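Local structure of uncharacterized protein (Bacteroides ovatus CL02T12C04, 6PTM) at residues A[329-332]-A[337-340]. The protein is probably an exo-acting carrageenase of glycoside hydrolase family 42 that releases sugar units from the ends of carrageenan chains. Sequence-based numbering, arbitrary orientation.
Sequences RLNE and SYKD
Where the chain leaves the short helix 327-334 and folds back as a loop, the side-chain amide of Asn331, on the helix, holds the backbone of Tyr338, in the loop, at both its N-H and its C=O. Asn331 ND2 gives a hydrogen bond to Tyr338 O at 2.9 Å; it is nearly straight (169°), lies almost in the amide plane of Asn331 and meets a lone pair of the carbonyl oxygen. The return bond, from Tyr338 N to Asn331 OD1 at 3.0 Å, is more bent (142°), its donor tilted from the plane of the side-chain carbonyl. Together the pair fixes the rotation of the amide, and OD1 takes a further hydrogen bond from the hydroxyl of Thr336. This helix and the loop after it lie within the part of the chain that matches the beta-galactosidase family, far out on the chain, the contact's centre about 42 Å from the chain's. With an alanine here the two amide bonds are gone, which would probably leave the N-H and C=O of Tyr338 without these partners and the loop less firmly held. Beside the polar pair, chi1 of 179° puts CG of Leu330 opposite the backbone N, and from there CD2 reaches the edge of the Tyr338 ring, 4.0 Å from the ring's CD2. Leu320 and His324 of helix 310-324 also pack on Leu330, while Val344 touches both Leu330 and Tyr338.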
ATOM      1  N   ARG A 329       7.100  40.342   2.449  1.00 20.01           N
ATOM      2  CA  ARG A 329       7.312  39.122   3.277  1.00 22.88           C
ATOM      3  C   ARG A 329       8.094  38.084   2.453  1.00 21.83           C
ATOM      4  O   ARG A 329       9.001  37.446   3.024  1.00 21.54           O
ATOM      5  CB  ARG A 329       5.993  38.580   3.820  1.00 26.36           C
ATOM      6  CG  ARG A 329       5.561  39.204   5.146  1.00 35.78           C
ATOM      7  CD  ARG A 329       4.063  39.467   5.157  1.00 44.36           C
ATOM      8  NE  ARG A 329       3.274  39.187   6.352  1.00 48.75           N
ATOM      9  CZ  ARG A 329       2.787  37.992   6.695  1.00 56.84           C
ATOM     10  NH1 ARG A 329       3.064  36.899   5.996  1.00 57.50           N
ATOM     11  NH2 ARG A 329       2.040  37.890   7.780  1.00 63.44           N
ATOM     12  N   LEU A 330       7.767  37.900   1.171  1.00 19.20           N
ATOM     13  CA  LEU A 330       8.551  36.969   0.324  1.00 16.94           C
ATOM     14  C   LEU A 330       9.985  37.492   0.230  1.00 16.07           C
ATOM     15  O   LEU A 330      10.921  36.709   0.387  1.00 15.13           O
ATOM     16  CB  LEU A 330       7.895  36.853  -1.045  1.00 17.44           C
ATOM     17  CG  LEU A 330       8.596  35.938  -2.042  1.00 17.59           C
ATOM     18  CD1 LEU A 330       7.591  35.417  -3.049  1.00 18.67           C
ATOM     19  CD2 LEU A 330       9.717  36.653  -2.765  1.00 17.29           C
ATOM     20  N   ASN A 331      10.171  38.775  -0.062  1.00 15.33           N
ATOM     21  CA  ASN A 331      11.514  39.368  -0.301  1.00 15.66           C
ATOM     22  C   ASN A 331      12.377  39.146   0.956  1.00 17.63           C
ATOM     23  O   ASN A 331      13.548  38.824   0.788  1.00 18.03           O
ATOM     24  CB  ASN A 331      11.423  40.861  -0.667  1.00 16.21           C
ATOM     25  CG  ASN A 331      11.088  41.119  -2.125  1.00 15.04           C
ATOM     26  OD1 ASN A 331      11.273  40.266  -2.999  1.00 16.69           O
ATOM     27  ND2 ASN A 331      10.573  42.294  -2.419  1.00 15.52           N
ATOM     28  N   GLU A 332      11.825  39.357   2.151  1.00 18.49           N
ATOM     29  CA  GLU A 332      12.532  39.161   3.442  1.00 22.15           C
ATOM     30  C   GLU A 332      12.998  37.705   3.525  1.00 20.87           C
ATOM     31  O   GLU A 332      14.082  37.465   4.039  1.00 20.55           O
ATOM     32  CB  GLU A 332      11.614  39.366   4.649  1.00 25.18           C
ATOM     33  CG  GLU A 332      11.303  40.798   5.006  1.00 35.05           C
ATOM     34  CD  GLU A 332      10.078  40.962   5.906  1.00 44.96           C
ATOM     35  OE1 GLU A 332       9.628  39.942   6.517  1.00 47.31           O
ATOM     36  OE2 GLU A 332       9.536  42.099   5.964  1.00 48.05           O
ATOM     37  N   SER A 337      14.347  41.259  -4.142  1.00 18.42           N
ATOM     38  CA  SER A 337      13.925  42.666  -4.325  1.00 21.43           C
ATOM     39  C   SER A 337      12.838  42.769  -5.385  1.00 21.53           C
ATOM     40  O   SER A 337      12.816  43.784  -6.117  1.00 22.14           O
ATOM     41  CB  SER A 337      15.113  43.478  -4.718  1.00 21.86           C
ATOM     42  OG  SER A 337      15.857  43.650  -3.551  1.00 28.41           O
ATOM     43  N   TYR A 338      11.962  41.773  -5.479  1.00 20.57           N
ATOM     44  CA  TYR A 338      10.890  41.780  -6.498  1.00 19.81           C
ATOM     45  C   TYR A 338       9.899  42.901  -6.177  1.00 20.07           C
ATOM     46  O   TYR A 338       9.588  43.098  -4.991  1.00 18.65           O
ATOM     47  CB  TYR A 338      10.174  40.440  -6.512  1.00 19.89           C
ATOM     48  CG  TYR A 338      11.029  39.290  -6.978  1.00 20.18           C
ATOM     49  CD1 TYR A 338      11.555  39.279  -8.259  1.00 19.15           C
ATOM     50  CD2 TYR A 338      11.265  38.187  -6.160  1.00 20.44           C
ATOM     51  CE1 TYR A 338      12.310  38.209  -8.709  1.00 20.16           C
ATOM     52  CE2 TYR A 338      12.011  37.101  -6.610  1.00 20.33           C
ATOM     53  CZ  TYR A 338      12.559  37.135  -7.877  1.00 19.61           C
ATOM     54  OH  TYR A 338      13.237  36.061  -8.362  1.00 24.16           O
ATOM     55  N   LYS A 339       9.414  43.600  -7.201  1.00 19.00           N
ATOM     56  CA  LYS A 339       8.553  44.777  -6.975  1.00 21.81           C
ATOM     57  C   LYS A 339       7.139  44.271  -6.670  1.00 20.82           C
ATOM     58  O   LYS A 339       6.417  45.016  -6.038  1.00 20.35           O
ATOM     59  CB  LYS A 339       8.665  45.753  -8.150  1.00 25.11           C
ATOM     60  CG  LYS A 339       7.833  45.409  -9.378  1.00 28.47           C
ATOM     61  CD  LYS A 339       8.031  46.395 -10.555  1.00 32.57           C
ATOM     62  CE  LYS A 339       7.154  46.107 -11.763  1.00 32.82           C
ATOM     63  N   ASP A 340       6.773  43.031  -7.051  1.00 18.81           N
ATOM     64  CA  ASP A 340       5.406  42.476  -6.848  1.00 19.96           C
ATOM     65  C   ASP A 340       5.437  40.982  -7.149  1.00 19.17           C
ATOM     66  O   ASP A 340       6.450  40.546  -7.647  1.00 18.30           O
ATOM     67  CB  ASP A 340       4.356  43.170  -7.718  1.00 22.84           C
ATOM     68  CG  ASP A 340       4.658  43.170  -9.208  1.00 26.86           C
ATOM     69  OD1 ASP A 340       5.145  42.113  -9.745  1.00 29.04           O
ATOM     70  OD2 ASP A 340       4.426  44.224  -9.824  1.00 26.92           O
TER